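Local structure of phosphoribosylamine--glycine ligase (Thermotoga maritima, 1VKZ) at residues Val108-Phe113 with Leu284-Arg289; Lys254-Val259 with Gly268-Gly273; His19-Gly24 with Lys63-Ile68. The protein catalyses the ATP-dependent joining of glycine to 5-phospho-beta-D-ribosylamine, the glycinamide ribonucleotide-forming step of de novo purine synthesis. All coordinates share one frame; numbering follows the deposited sequence.

In the fold
Contacts 1 and 2 adjoin within the ATP-grasp part of the chain, their centres about 9 Å apart. They use neighbouring antiparallel strands of one sheet, 280-287 and 269-277, and bring two different helices against it. A probable hydrogen bond of 2.6 Å between Y286 OH and T255 OG1 joins them directly, and L284 N meets G273 O at 2.7 Å. E285 and N287 of contact 1 are the predicted magnesium ligands; in contact 2, the L270 side chain comes within about 6 Å of that of N287. Contact 3 belongs to the separate N domain: its centre is about 26 Å from that of contact 1 and about 24 Å from that of contact 2.

Contact 1: Val108-Phe113 with Leu284-Arg289; sequences VYAKRF and LEYNVR
In the ATP-grasp domain, Y286 on strand 280-287 meets A110 and F113 of helix 107-116, so that a single aromatic side chain joins the helix to an edge strand of a four-stranded antiparallel sheet. The strand also holds the predicted magnesium ligands E285 and N287, and a classic beta bulge sets L284 and E285 both opposite G273. The backbones come closest at A110 and Y286, whose CA atoms lie 7.5 Å apart. Y286 carries CG anti to its own carbonyl carbon (chi1 -74°), which points the ring at the helix. A110 CB meets the rim of that ring close to its plane, 4.1 Å from Y286 CD2. One turn further along, F113 keeps CG anti to its backbone N (chi1 176°) and crosses the tyrosine at about a right angle. Y286 CE2 lies 4.1 Å from F113 CD2, and Y286 OH approaches the edge of the phenylalanine ring in its plane, 3.9 Å from F113 CE2. These contacts are van der Waals ones, yet the buried hydroxyl does have a polar mate, T255 OG1 on helix 242-261. A phenylalanine in place of Y286 would probably leave T255 OG1 without this hydrogen-bond partner and open a small gap beside F113. Around the contact, E285 OE1 forms a salt bridge with K107, and K111 NZ forms one with D189. The chemistry is thus divided along one residue: the carbon rim of Y286 fills the helix-strand interface, while its oxygen, lying against an aromatic edge that offers no conventional hydrogen bond, is tied to a third element of the domain.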
loop_
_atom_site.group_PDB
_atom_site.type_symbol
_atom_site.label_atom_id
_atom_site.label_comp_id
_atom_site.label_asym_id
_atom_site.label_seq_id
_atom_site.Cartn_x
_atom_site.Cartn_y
_atom_site.Cartn_z
ATOM N N VAL A 108 1.733 -17.228 -5.480
ATOM C CA VAL A 108 2.257 -18.578 -5.412
ATOM C C VAL A 108 3.756 -18.596 -5.178
ATOM O O VAL A 108 4.237 -19.333 -4.312
ATOM C CB VAL A 108 2.001 -19.346 -6.682
ATOM C CG1 VAL A 108 2.583 -20.757 -6.565
ATOM C CG2 VAL A 108 0.494 -19.400 -6.957
ATOM N N TYR A 109 4.505 -17.815 -5.971
ATOM C CA TYR A 109 5.927 -17.713 -5.737
ATOM C C TYR A 109 6.186 -17.305 -4.304
ATOM O O TYR A 109 7.079 -17.846 -3.672
ATOM C CB TYR A 109 6.599 -16.747 -6.697
ATOM C CG TYR A 109 8.063 -16.467 -6.364
ATOM C CD1 TYR A 109 9.067 -17.315 -6.798
ATOM C CD2 TYR A 109 8.428 -15.366 -5.606
ATOM C CE1 TYR A 109 10.407 -17.055 -6.508
ATOM C CE2 TYR A 109 9.749 -15.108 -5.304
ATOM C CZ TYR A 109 10.724 -15.956 -5.762
ATOM O OH TYR A 109 12.030 -15.708 -5.467
ATOM N N ALA A 110 5.401 -16.362 -3.775
ATOM C CA ALA A 110 5.684 -15.820 -2.456
ATOM C C ALA A 110 5.602 -16.912 -1.431
ATOM O O ALA A 110 6.449 -16.998 -0.536
ATOM C CB ALA A 110 4.728 -14.668 -2.126
ATOM N N LYS A 111 4.616 -17.790 -1.588
ATOM C CA LYS A 111 4.418 -18.904 -0.648
ATOM C C LYS A 111 5.513 -19.930 -0.675
ATOM O O LYS A 111 5.885 -20.469 0.365
ATOM C CB LYS A 111 3.099 -19.603 -0.935
ATOM C CG LYS A 111 1.940 -18.887 -0.387
ATOM C CD LYS A 111 2.063 -18.745 1.127
ATOM C CE LYS A 111 0.718 -18.868 1.842
ATOM N NZ LYS A 111 0.892 -19.201 3.300
ATOM N N ARG A 112 6.025 -20.228 -1.869
ATOM C CA ARG A 112 7.087 -21.207 -1.984
ATOM C C ARG A 112 8.385 -20.663 -1.433
ATOM O O ARG A 112 9.181 -21.368 -0.821
ATOM C CB ARG A 112 7.190 -21.665 -3.422
ATOM C CG ARG A 112 6.141 -22.721 -3.709
ATOM C CD ARG A 112 5.715 -22.809 -5.126
ATOM N NE ARG A 112 4.707 -23.835 -5.343
ATOM C CZ ARG A 112 4.261 -24.170 -6.549
ATOM N NH1 ARG A 112 4.701 -23.531 -7.633
ATOM N NH2 ARG A 112 3.360 -25.132 -6.676
ATOM N N PHE A 113 8.563 -19.379 -1.655
ATOM C CA PHE A 113 9.677 -18.637 -1.121
ATOM C C PHE A 113 9.690 -18.759 0.400
ATOM O O PHE A 113 10.677 -19.181 1.001
ATOM C CB PHE A 113 9.514 -17.175 -1.545
ATOM C CG PHE A 113 10.547 -16.265 -0.980
ATOM C CD1 PHE A 113 11.809 -16.218 -1.521
ATOM C CD2 PHE A 113 10.271 -15.484 0.112
ATOM C CE1 PHE A 113 12.751 -15.372 -0.991
ATOM C CE2 PHE A 113 11.229 -14.651 0.664
ATOM C CZ PHE A 113 12.460 -14.597 0.109
ATOM N N LEU A 284 0.748 -12.652 5.492
ATOM C CA LEU A 284 -0.383 -12.845 4.599
ATOM C C LEU A 284 -0.037 -12.536 3.178
ATOM O O LEU A 284 -0.639 -13.105 2.275
ATOM C CB LEU A 284 -1.541 -11.940 5.004
ATOM C CG LEU A 284 -2.100 -12.243 6.388
ATOM C CD1 LEU A 284 -3.297 -11.357 6.641
ATOM C CD2 LEU A 284 -2.450 -13.699 6.480
ATOM N N GLU A 285 0.905 -11.610 2.993
ATOM C CA GLU A 285 1.343 -11.199 1.680
ATOM C C GLU A 285 2.452 -10.190 1.798
ATOM O O GLU A 285 2.630 -9.544 2.813
ATOM C CB GLU A 285 0.204 -10.610 0.840
ATOM C CG GLU A 285 -0.236 -9.248 1.289
ATOM C CD GLU A 285 -1.476 -8.745 0.581
ATOM O OE1 GLU A 285 -2.213 -9.538 -0.080
ATOM O OE2 GLU A 285 -1.704 -7.525 0.706
ATOM N N TYR A 286 3.203 -10.088 0.722
ATOM C CA TYR A 286 4.272 -9.115 0.531
ATOM C C TYR A 286 3.765 -8.066 -0.467
ATOM O O TYR A 286 3.138 -8.398 -1.465
ATOM C CB TYR A 286 5.472 -9.817 -0.091
ATOM C CG TYR A 286 6.290 -10.717 0.805
ATOM C CD1 TYR A 286 6.826 -10.252 1.994
ATOM C CD2 TYR A 286 6.570 -12.021 0.431
ATOM C CE1 TYR A 286 7.574 -11.091 2.804
ATOM C CE2 TYR A 286 7.325 -12.844 1.216
ATOM C CZ TYR A 286 7.816 -12.377 2.395
ATOM O OH TYR A 286 8.593 -13.188 3.157
ATOM N N ASN A 287 4.011 -6.800 -0.170
ATOM C CA ASN A 287 3.932 -5.755 -1.176
ATOM C C ASN A 287 5.286 -5.080 -1.238
ATOM O O ASN A 287 6.016 -5.038 -0.266
ATOM C CB ASN A 287 2.799 -4.773 -0.855
ATOM C CG ASN A 287 1.412 -5.426 -0.931
ATOM O OD1 ASN A 287 1.272 -6.635 -1.256
ATOM N ND2 ASN A 287 0.372 -4.632 -0.653
ATOM N N VAL A 288 5.647 -4.616 -2.416
ATOM C CA VAL A 288 6.998 -4.057 -2.643
ATOM C C VAL A 288 6.937 -2.563 -2.789
ATOM O O VAL A 288 7.685 -1.983 -3.548
ATOM C CB VAL A 288 7.685 -4.671 -3.876
ATOM C CG1 VAL A 288 7.984 -6.162 -3.605
ATOM C CG2 VAL A 288 6.846 -4.478 -5.113
ATOM N N ARG A 289 6.027 -1.952 -2.064
ATOM C CA ARG A 289 5.957 -0.532 -1.962
ATOM C C ARG A 289 5.103 -0.224 -0.732
ATOM O O ARG A 289 4.542 -1.125 -0.125
ATOM C CB ARG A 289 5.363 0.057 -3.231
ATOM C CG ARG A 289 4.186 -0.717 -3.802
ATOM C CD ARG A 289 2.966 -0.763 -2.904
ATOM N NE ARG A 289 1.874 -1.556 -3.468
ATOM C CZ ARG A 289 0.667 -1.690 -2.910
ATOM N NH1 ARG A 289 0.371 -1.075 -1.765
ATOM N NH2 ARG A 289 -0.252 -2.438 -3.506
#

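Contact 2: Lys254-Val259 with Gly268-Gly273; sequences KTLWGV and GFLYLG
L270 turns one methyl, CD2, to two side chains of helix 242-261, and the torsions decide which branches touch. In L270 the CG lies anti to the backbone N (chi1 173°), which carries the branched end out from the strand toward the helix. T255 answers with its methyl: CG2 is anti to the backbone N and stands 4.1 Å from L270 CD2, the two side chains running obliquely past one another. The same rotamer sets OG1 beside the backbone N, where the hydroxyl is hydrogen-bonded to L251 O and to Y286 OH; T255 therefore offers carbon to the leucine and oxygen to other partners. L256 does not start out toward the strand, but its chi2 of 178° extends CD1 and leaves CD2, the other branch, 4.3 Å from L270 CD2. This is helix-on-sheet packing of the ATP-grasp domain, the helix covering one face of an antiparallel sheet in which strand 269-277 runs between strands 195-204 and 280-287. The separation is a full side-chain layer, with the CA atoms of L256 and L270 9.6 Å apart. L272, two residues on and on the same face, packs against L251 and F252 of the same helix, whereas Y271, between them, touches N287, S198 and M200. V203, on strand 195-204, is touched by both L256 and L270.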
loop_
_atom_site.group_PDB
_atom_site.type_symbol
_atom_site.label_atom_id
_atom_site.label_comp_id
_atom_site.label_asym_id
_atom_site.label_seq_id
_atom_site.Cartn_x
_atom_site.Cartn_y
_atom_site.Cartn_z
ATOM N N LYS A 254 14.502 -12.686 7.573
ATOM C CA LYS A 254 14.491 -13.975 6.882
ATOM C C LYS A 254 14.063 -13.783 5.441
ATOM O O LYS A 254 14.559 -14.457 4.552
ATOM C CB LYS A 254 13.615 -14.998 7.588
ATOM C CG LYS A 254 14.303 -15.897 8.638
ATOM C CD LYS A 254 13.257 -16.884 9.211
ATOM C CE LYS A 254 13.855 -18.156 9.833
ATOM N NZ LYS A 254 14.280 -17.990 11.274
ATOM N N THR A 255 13.185 -12.808 5.219
ATOM C CA THR A 255 12.756 -12.395 3.876
ATOM C C THR A 255 13.889 -11.789 3.080
ATOM O O THR A 255 14.071 -12.107 1.907
ATOM C CB THR A 255 11.615 -11.383 3.979
ATOM O OG1 THR A 255 10.474 -12.001 4.590
ATOM C CG2 THR A 255 11.108 -10.975 2.589
ATOM N N LEU A 256 14.653 -10.909 3.701
ATOM C CA LEU A 256 15.789 -10.297 3.016
ATOM C C LEU A 256 16.929 -11.263 2.760
ATOM O O LEU A 256 17.587 -11.194 1.700
ATOM C CB LEU A 256 16.271 -9.081 3.788
ATOM C CG LEU A 256 15.163 -8.043 3.881
ATOM C CD1 LEU A 256 15.606 -6.854 4.697
ATOM C CD2 LEU A 256 14.724 -7.652 2.475
ATOM N N TRP A 257 17.192 -12.149 3.716
ATOM C CA TRP A 257 18.167 -13.229 3.505
ATOM C C TRP A 257 17.741 -14.077 2.304
ATOM O O TRP A 257 18.563 -14.347 1.406
ATOM C CB TRP A 257 18.358 -14.079 4.768
ATOM C CG TRP A 257 18.963 -15.412 4.517
ATOM C CD1 TRP A 257 18.406 -16.626 4.784
ATOM C CD2 TRP A 257 20.227 -15.674 3.913
ATOM N NE1 TRP A 257 19.247 -17.633 4.390
ATOM C CE2 TRP A 257 20.375 -17.072 3.843
ATOM C CE3 TRP A 257 21.251 -14.862 3.394
ATOM C CZ2 TRP A 257 21.509 -17.675 3.296
ATOM C CZ3 TRP A 257 22.375 -15.462 2.840
ATOM C CH2 TRP A 257 22.494 -16.846 2.800
ATOM N N GLY A 258 16.466 -14.463 2.266
ATOM C CA GLY A 258 15.957 -15.265 1.175
ATOM C C GLY A 258 16.167 -14.607 -0.175
ATOM O O GLY A 258 16.580 -15.266 -1.122
ATOM N N VAL A 259 15.922 -13.299 -0.264
ATOM C CA VAL A 259 16.207 -12.531 -1.507
ATOM C C VAL A 259 17.688 -12.603 -1.877
ATOM O O VAL A 259 18.037 -12.811 -3.051
ATOM C CB VAL A 259 15.801 -11.042 -1.394
ATOM C CG1 VAL A 259 16.111 -10.292 -2.702
ATOM C CG2 VAL A 259 14.315 -10.877 -1.049
ATOM N N GLY A 268 14.527 -0.608 -1.713
ATOM C CA GLY A 268 13.242 0.080 -1.776
ATOM C C GLY A 268 12.419 -0.032 -0.524
ATOM O O GLY A 268 12.929 0.066 0.565
ATOM N N PHE A 269 11.126 -0.220 -0.691
ATOM C CA PHE A 269 10.214 -0.312 0.424
ATOM C C PHE A 269 9.652 -1.714 0.413
ATOM O O PHE A 269 9.301 -2.243 -0.654
ATOM C CB PHE A 269 9.056 0.695 0.271
ATOM C CG PHE A 269 9.501 2.086 0.064
ATOM C CD1 PHE A 269 9.872 2.853 1.121
ATOM C CD2 PHE A 269 9.591 2.616 -1.196
ATOM C CE1 PHE A 269 10.280 4.103 0.939
ATOM C CE2 PHE A 269 10.022 3.857 -1.377
ATOM C CZ PHE A 269 10.366 4.613 -0.308
ATOM N N LEU A 270 9.505 -2.297 1.592
ATOM C CA LEU A 270 8.928 -3.640 1.707
ATOM C C LEU A 270 7.805 -3.597 2.705
ATOM O O LEU A 270 7.988 -3.209 3.849
ATOM C CB LEU A 270 9.982 -4.655 2.145
ATOM C CG LEU A 270 9.424 -6.057 2.449
ATOM C CD1 LEU A 270 8.627 -6.641 1.249
ATOM C CD2 LEU A 270 10.536 -6.969 2.853
ATOM N N TYR A 271 6.645 -4.067 2.276
ATOM C CA TYR A 271 5.435 -4.089 3.099
ATOM C C TYR A 271 5.092 -5.553 3.392
ATOM O O TYR A 271 5.116 -6.401 2.475
ATOM C CB TYR A 271 4.309 -3.358 2.363
ATOM C CG TYR A 271 2.924 -3.541 2.887
ATOM C CD1 TYR A 271 2.265 -4.753 2.763
ATOM C CD2 TYR A 271 2.229 -2.477 3.435
ATOM C CE1 TYR A 271 0.971 -4.905 3.215
ATOM C CE2 TYR A 271 0.939 -2.618 3.911
ATOM C CZ TYR A 271 0.318 -3.826 3.791
ATOM O OH TYR A 271 -0.962 -3.981 4.274
ATOM N N LEU A 272 4.827 -5.844 4.675
ATOM C CA LEU A 272 4.325 -7.117 5.121
ATOM C C LEU A 272 2.915 -6.930 5.604
ATOM O O LEU A 272 2.669 -6.151 6.503
ATOM C CB LEU A 272 5.168 -7.630 6.287
ATOM C CG LEU A 272 6.672 -7.751 6.144
ATOM C CD1 LEU A 272 7.260 -8.514 7.308
ATOM C CD2 LEU A 272 7.034 -8.396 4.863
ATOM N N GLY A 273 1.964 -7.625 5.016
ATOM C CA GLY A 273 0.623 -7.696 5.590
ATOM C C GLY A 273 0.643 -8.890 6.495
ATOM O O GLY A 273 0.936 -10.002 6.030
#

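Contact 3: His19-Gly24 with Lys63-Ile68; sequences HILGSG and KTLKAI
NE2 of H19 is hydrogen-bonded to E71 OE2 and at the same time lies 3.4 Å from I68 CG2, which sits over the imidazole face. The other nitrogen, ND1, is hydrogen-bonded to Y44 OH, so the buried ring is held at both polar corners and its rotation is fixed. A carboxylate at NE2 would be expected to polarise the ring and perhaps raise its affinity for a proton. H19 belongs to strand 17-22 of the parallel sheet in the N domain, a Rossmann-like unit in which this first strand runs into a glycine-rich turn, and G24 then takes the N-cap position of helix 25-36. Residues 63-68, which include most of the short helix 62-66, cover the face of the sheet that H19 and L21 line, while I20 points to the opposite face and meets helix 25-36. The isoleucine methyl makes a true CH-pi contact: I68 CG2 is 3.6 Å from the centroid of the H19 ring, 27° off the ring normal and displaced toward the CD2-NE2 side. The two side chains run alongside in opposite directions, which also lets I68 CD1 reach the CG-ND1 side of the same ring, 4.2 Å from H19 CG. Next to this pair a purely aliphatic one forms: near-eclipsed at chi2 21°, L21 presents its CD2 to L65 CD2 at 4.1 Å. I73, on the adjacent strand 73-74, touches all four of these side chains and extends the hydrophobic patch. Within the covering segment, I68 N donates to L65 O at 3.3 Å.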
loop_
_atom_site.group_PDB
_atom_site.type_symbol
_atom_site.label_atom_id
_atom_site.label_comp_id
_atom_site.label_asym_id
_atom_site.label_seq_id
_atom_site.Cartn_x
_atom_site.Cartn_y
_atom_site.Cartn_z
ATOM N N HIS A 19 12.140 12.002 -8.349
ATOM C CA HIS A 19 11.156 11.718 -9.352
ATOM C C HIS A 19 10.169 10.673 -8.866
ATOM O O HIS A 19 10.536 9.551 -8.545
ATOM C CB HIS A 19 11.909 11.225 -10.539
ATOM C CG HIS A 19 12.792 12.258 -11.145
ATOM N ND1 HIS A 19 12.335 13.165 -12.073
ATOM C CD2 HIS A 19 14.105 12.519 -10.980
ATOM C CE1 HIS A 19 13.339 13.917 -12.486
ATOM N NE2 HIS A 19 14.426 13.544 -11.838
ATOM N N ILE A 20 8.909 11.056 -8.771
ATOM C CA ILE A 20 7.908 10.178 -8.204
ATOM C C ILE A 20 6.941 9.714 -9.291
ATOM O O ILE A 20 6.222 10.514 -9.954
ATOM C CB ILE A 20 7.185 10.900 -7.022
ATOM C CG1 ILE A 20 8.213 11.234 -5.944
ATOM C CG2 ILE A 20 6.080 10.036 -6.417
ATOM C CD1 ILE A 20 7.788 12.211 -5.000
ATOM N N LEU A 21 6.914 8.405 -9.475
ATOM C CA LEU A 21 5.947 7.806 -10.405
ATOM C C LEU A 21 4.597 7.541 -9.715
ATOM O O LEU A 21 4.535 6.886 -8.712
ATOM C CB LEU A 21 6.540 6.546 -11.001
ATOM C CG LEU A 21 7.773 6.670 -11.912
ATOM C CD1 LEU A 21 8.581 7.899 -11.785
ATOM C CD2 LEU A 21 8.680 5.473 -11.690
ATOM N N GLY A 22 3.531 8.109 -10.265
ATOM C CA GLY A 22 2.188 7.882 -9.798
ATOM C C GLY A 22 1.361 9.150 -9.663
ATOM O O GLY A 22 1.822 10.265 -9.970
ATOM N N SER A 23 0.130 8.964 -9.187
ATOM C CA SER A 23 -0.847 10.042 -9.112
ATOM C C SER A 23 -1.732 10.077 -7.847
ATOM O O SER A 23 -2.669 10.881 -7.793
ATOM C CB SER A 23 -1.759 9.951 -10.344
ATOM O OG SER A 23 -2.145 8.606 -10.530
ATOM N N GLY A 24 -1.436 9.245 -6.844
ATOM C CA GLY A 24 -2.256 9.140 -5.649
ATOM C C GLY A 24 -1.720 9.982 -4.520
ATOM O O GLY A 24 -0.785 10.702 -4.702
ATOM N N LYS A 63 10.909 5.823 -21.913
ATOM C CA LYS A 63 11.281 7.137 -22.455
ATOM C C LYS A 63 11.386 8.159 -21.312
ATOM O O LYS A 63 12.292 8.996 -21.284
ATOM C CB LYS A 63 10.263 7.600 -23.509
ATOM C CG LYS A 63 10.738 8.758 -24.398
ATOM C CD LYS A 63 9.575 9.672 -24.808
ATOM C CE LYS A 63 8.752 9.114 -25.972
ATOM N NZ LYS A 63 9.080 9.773 -27.275
ATOM N N THR A 64 10.453 8.072 -20.371
ATOM C CA THR A 64 10.468 8.907 -19.182
ATOM C C THR A 64 11.703 8.657 -18.331
ATOM O O THR A 64 12.350 9.604 -17.880
ATOM C CB THR A 64 9.224 8.626 -18.344
ATOM O OG1 THR A 64 8.067 9.150 -19.015
ATOM C CG2 THR A 64 9.280 9.352 -16.977
ATOM N N LEU A 65 12.019 7.380 -18.135
ATOM C CA LEU A 65 13.057 6.957 -17.211
ATOM C C LEU A 65 14.479 6.996 -17.786
ATOM O O LEU A 65 15.438 7.246 -17.045
ATOM C CB LEU A 65 12.729 5.563 -16.685
ATOM C CG LEU A 65 11.462 5.531 -15.829
ATOM C CD1 LEU A 65 10.792 4.174 -15.850
ATOM C CD2 LEU A 65 11.769 5.931 -14.423
ATOM N N LYS A 66 14.622 6.742 -19.086
ATOM C CA LYS A 66 15.934 6.820 -19.743
ATOM C C LYS A 66 16.488 8.243 -19.684
ATOM O O LYS A 66 17.708 8.447 -19.688
ATOM C CB LYS A 66 15.862 6.385 -21.228
ATOM C CG LYS A 66 15.996 4.881 -21.478
ATOM C CD LYS A 66 15.933 4.568 -22.970
ATOM C CE LYS A 66 17.277 4.808 -23.674
ATOM N NZ LYS A 66 18.346 3.829 -23.269
ATOM N N ALA A 67 15.580 9.217 -19.650
ATOM C CA ALA A 67 15.945 10.626 -19.684
ATOM C C ALA A 67 16.399 11.138 -18.310
ATOM O O ALA A 67 17.115 12.131 -18.205
ATOM C CB ALA A 67 14.770 11.451 -20.202
ATOM N N ILE A 68 16.017 10.447 -17.258
ATOM C CA ILE A 68 16.361 10.874 -15.909
ATOM C C ILE A 68 17.776 10.411 -15.511
ATOM O O ILE A 68 18.092 9.223 -15.593
ATOM C CB ILE A 68 15.355 10.297 -14.904
ATOM C CG1 ILE A 68 13.915 10.594 -15.336
ATOM C CG2 ILE A 68 15.649 10.852 -13.506
ATOM C CD1 ILE A 68 12.886 9.834 -14.544
#